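Local coordinates for penicillin-binding protein (Bacillus halodurans, PDB 3TG9) that probably acts as a serine penicillin-recognising enzyme of the beta-lactamase family, binding or hydrolysing beta-lactams or cell-wall peptides, at residues 99-110 against 146-157. Residues are numbered along the deposited sequence; the frame is centred on the assembly and turned at random.
Sequences HTSGVPDYFDEE and PGHRFHYNNAGF
His99, just past helix 93-98 in the Schellman motif that ends it, accepts at its carbonyl O from His151 N in a nearly straight 2.9 Å bond, and next to it Thr100 O accepts from Gly147 N. From there 99-110 loops round the turn leading into helix 155-168. Asp105 grips that turn: its CG stands anti to the backbone N (chi1 -158°), swinging the carboxylate toward the turn, where it stacks on the Asn153 amide, the planes 8° apart. Asn154 N meets Asp105 OD2 at 3.0 Å, while Ala155 N and Phe107 N reach Asp105 OD1 from opposite faces, the latter closing an Asx turn. Asn153 OD1 in turn caps Gly156 N. Tyr152 and Asn154 fit the Tyr-x-Asn motif of this family: Tyr152 OH is hydrogen-bonded to Ser55 OG and Lys58 NZ, the pair of a presumed SxxK motif, and Asn154 OD1 also holds Lys58 NZ. The other end of that amide is fixed from the loop, Asn154 ND2 donating to Phe107 O at 3.1 Å and to the anti lone pair of Glu109 OE1 at 2.8 Å, both partners lying in the amide plane. Over one face of the Tyr152 ring lies the His99 ring in an offset stack, centroids 4.4 Å apart and planes at 30°, within an aromatic cluster completed by Phe150 and Phe157.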
# COMPACT_ATOMS: atom_id res chain seq x y z
N HIS B 99 9.62 30.49 -2.57
CA HIS B 99 8.17 30.46 -2.48
C HIS B 99 7.57 31.83 -2.77
O HIS B 99 6.62 32.24 -2.10
CB HIS B 99 7.71 30.02 -1.09
CG HIS B 99 8.07 28.61 -0.75
ND1 HIS B 99 7.46 27.52 -1.33
CD2 HIS B 99 8.98 28.12 0.13
CE1 HIS B 99 7.98 26.41 -0.83
NE2 HIS B 99 8.90 26.75 0.05
N THR B 100 8.11 32.52 -3.76
CA THR B 100 7.57 33.82 -4.15
C THR B 100 7.18 33.84 -5.62
O THR B 100 6.98 34.91 -6.20
CB THR B 100 8.58 34.95 -3.86
OG1 THR B 100 9.83 34.64 -4.49
CG2 THR B 100 8.81 35.11 -2.36
N SER B 101 7.05 32.66 -6.22
CA SER B 101 6.82 32.52 -7.66
C SER B 101 5.41 32.86 -8.12
O SER B 101 5.21 33.23 -9.27
CB SER B 101 7.13 31.09 -8.09
OG SER B 101 6.07 30.22 -7.72
N GLY B 102 4.44 32.71 -7.22
CA GLY B 102 3.05 32.95 -7.56
C GLY B 102 2.36 31.83 -8.34
O GLY B 102 1.17 31.94 -8.62
N VAL B 103 3.09 30.78 -8.69
CA VAL B 103 2.49 29.66 -9.43
C VAL B 103 1.31 29.05 -8.67
O VAL B 103 1.24 29.15 -7.44
CB VAL B 103 3.51 28.54 -9.74
CG1 VAL B 103 4.62 29.08 -10.62
CG2 VAL B 103 4.08 27.94 -8.46
N PRO B 104 0.37 28.42 -9.39
CA PRO B 104 -0.70 27.69 -8.71
C PRO B 104 -0.12 26.43 -8.08
O PRO B 104 0.85 25.88 -8.59
CB PRO B 104 -1.65 27.32 -9.84
CG PRO B 104 -0.78 27.25 -11.05
CD PRO B 104 0.31 28.26 -10.85
N ASP B 105 -0.72 25.98 -6.98
CA ASP B 105 -0.25 24.81 -6.25
C ASP B 105 -1.26 23.69 -6.46
O ASP B 105 -2.42 23.96 -6.78
CB ASP B 105 -0.18 25.17 -4.76
CG ASP B 105 0.76 24.28 -3.98
OD1 ASP B 105 1.10 23.17 -4.46
OD2 ASP B 105 1.15 24.70 -2.86
N TYR B 106 -0.84 22.44 -6.31
CA TYR B 106 -1.81 21.35 -6.33
C TYR B 106 -2.29 21.06 -4.90
O TYR B 106 -3.26 20.34 -4.70
CB TYR B 106 -1.23 20.09 -6.98
CG TYR B 106 -0.14 19.39 -6.19
CD1 TYR B 106 -0.43 18.27 -5.41
CD2 TYR B 106 1.17 19.83 -6.22
CE1 TYR B 106 0.55 17.62 -4.69
CE2 TYR B 106 2.17 19.18 -5.50
CZ TYR B 106 1.85 18.08 -4.74
OH TYR B 106 2.83 17.44 -4.02
N PHE B 107 -1.61 21.67 -3.93
CA PHE B 107 -1.93 21.49 -2.52
C PHE B 107 -1.52 22.73 -1.74
O PHE B 107 -0.40 22.83 -1.23
CB PHE B 107 -1.22 20.24 -1.95
CG PHE B 107 -1.65 19.87 -0.55
CD1 PHE B 107 -2.97 19.54 -0.27
CD2 PHE B 107 -0.73 19.86 0.49
CE1 PHE B 107 -3.36 19.21 1.02
CE2 PHE B 107 -1.13 19.53 1.78
CZ PHE B 107 -2.44 19.20 2.04
N ASP B 108 -2.44 23.70 -1.67
CA ASP B 108 -2.19 24.95 -0.97
C ASP B 108 -2.43 24.76 0.52
O ASP B 108 -3.58 24.72 0.97
CB ASP B 108 -3.12 26.04 -1.52
CG ASP B 108 -2.79 27.41 -0.97
OD1 ASP B 108 -3.11 28.39 -1.66
OD2 ASP B 108 -2.22 27.51 0.14
N GLU B 109 -1.34 24.64 1.27
CA GLU B 109 -1.40 24.29 2.68
C GLU B 109 -1.98 25.40 3.55
O GLU B 109 -2.27 25.20 4.73
CB GLU B 109 -0.00 23.88 3.18
CG GLU B 109 0.61 22.74 2.36
CD GLU B 109 1.85 22.13 3.00
OE1 GLU B 109 2.74 21.65 2.26
OE2 GLU B 109 1.94 22.14 4.25
N GLU B 110 -2.16 26.58 2.95
CA GLU B 110 -2.75 27.72 3.64
C GLU B 110 -4.27 27.60 3.72
O GLU B 110 -4.91 28.24 4.57
CB GLU B 110 -2.34 29.02 2.94
CG GLU B 110 -3.22 30.22 3.27
CD GLU B 110 -2.75 31.50 2.58
OE1 GLU B 110 -1.52 31.67 2.42
OE2 GLU B 110 -3.61 32.32 2.19
N PRO B 146 5.01 37.06 -10.06
CA PRO B 146 6.26 36.49 -9.56
C PRO B 146 7.06 37.51 -8.75
O PRO B 146 7.50 38.52 -9.29
CB PRO B 146 7.01 36.13 -10.84
CG PRO B 146 5.94 35.83 -11.82
CD PRO B 146 4.80 36.78 -11.49
N GLY B 147 7.23 37.24 -7.46
CA GLY B 147 8.01 38.10 -6.59
C GLY B 147 7.16 38.90 -5.63
O GLY B 147 7.67 39.46 -4.66
N HIS B 148 5.85 38.94 -5.87
CA HIS B 148 4.97 39.80 -5.09
C HIS B 148 4.98 39.50 -3.59
O HIS B 148 5.22 40.40 -2.78
CB HIS B 148 3.53 39.77 -5.63
CG HIS B 148 2.63 40.80 -5.03
ND1 HIS B 148 1.57 40.49 -4.21
CD2 HIS B 148 2.65 42.16 -5.11
CE1 HIS B 148 0.97 41.60 -3.82
NE2 HIS B 148 1.60 42.62 -4.36
N ARG B 149 4.73 38.25 -3.20
CA ARG B 149 4.68 37.91 -1.78
C ARG B 149 5.14 36.49 -1.48
O ARG B 149 5.33 35.69 -2.38
CB ARG B 149 3.28 38.14 -1.23
CG ARG B 149 2.26 37.10 -1.68
CD ARG B 149 0.87 37.50 -1.23
NE ARG B 149 0.09 36.35 -0.77
CZ ARG B 149 -0.65 35.57 -1.56
NH1 ARG B 149 -0.70 35.82 -2.86
NH2 ARG B 149 -1.32 34.55 -1.05
N PHE B 150 5.31 36.20 -0.19
CA PHE B 150 5.66 34.85 0.25
C PHE B 150 4.43 33.96 0.39
O PHE B 150 3.48 34.31 1.10
CB PHE B 150 6.46 34.87 1.56
CG PHE B 150 6.86 33.50 2.05
CD1 PHE B 150 8.08 32.95 1.70
CD2 PHE B 150 5.99 32.75 2.84
CE1 PHE B 150 8.44 31.68 2.13
CE2 PHE B 150 6.34 31.49 3.28
CZ PHE B 150 7.57 30.95 2.93
N HIS B 151 4.45 32.81 -0.26
CA HIS B 151 3.36 31.86 -0.14
C HIS B 151 3.86 30.42 -0.32
O HIS B 151 4.21 30.01 -1.43
CB HIS B 151 2.28 32.16 -1.17
CG HIS B 151 0.98 31.46 -0.90
ND1 HIS B 151 0.72 30.18 -1.34
CD2 HIS B 151 -0.12 31.85 -0.21
CE1 HIS B 151 -0.49 29.82 -0.95
NE2 HIS B 151 -1.02 30.82 -0.27
N TYR B 152 3.90 29.67 0.77
CA TYR B 152 4.42 28.30 0.73
C TYR B 152 3.73 27.48 -0.36
O TYR B 152 2.51 27.35 -0.38
CB TYR B 152 4.28 27.60 2.08
CG TYR B 152 5.11 26.34 2.19
CD1 TYR B 152 6.45 26.40 2.53
CD2 TYR B 152 4.55 25.09 1.93
CE1 TYR B 152 7.22 25.24 2.62
CE2 TYR B 152 5.31 23.93 2.01
CZ TYR B 152 6.65 24.01 2.36
OH TYR B 152 7.42 22.87 2.46
N ASN B 153 4.53 26.91 -1.25
CA ASN B 153 4.03 26.31 -2.47
C ASN B 153 4.75 25.00 -2.82
O ASN B 153 5.96 24.99 -3.04
CB ASN B 153 4.17 27.31 -3.62
CG ASN B 153 3.46 26.88 -4.88
OD1 ASN B 153 3.74 25.81 -5.42
ND2 ASN B 153 2.55 27.71 -5.36
N ASN B 154 4.00 23.91 -2.88
CA ASN B 154 4.57 22.60 -3.15
C ASN B 154 4.86 22.37 -4.63
O ASN B 154 5.93 21.86 -5.00
CB ASN B 154 3.65 21.52 -2.61
CG ASN B 154 3.59 21.52 -1.10
OD1 ASN B 154 4.60 21.25 -0.44
ND2 ASN B 154 2.43 21.82 -0.54
N ALA B 155 3.91 22.76 -5.48
CA ALA B 155 4.09 22.65 -6.92
C ALA B 155 5.37 23.38 -7.34
O ALA B 155 6.07 22.95 -8.25
CB ALA B 155 2.87 23.20 -7.66
N GLY B 156 5.66 24.48 -6.66
CA GLY B 156 6.87 25.23 -6.95
C GLY B 156 8.13 24.41 -6.80
O GLY B 156 9.12 24.63 -7.49
N PHE B 157 8.11 23.45 -5.88
CA PHE B 157 9.28 22.59 -5.71
C PHE B 157 9.25 21.37 -6.63
O PHE B 157 10.29 20.78 -6.91
CB PHE B 157 9.52 22.22 -4.24
CG PHE B 157 10.44 23.18 -3.55
CD1 PHE B 157 10.04 24.49 -3.32
CD2 PHE B 157 11.71 22.79 -3.16
CE1 PHE B 157 10.89 25.40 -2.69
CE2 PHE B 157 12.57 23.69 -2.54
CZ PHE B 157 12.16 24.99 -2.30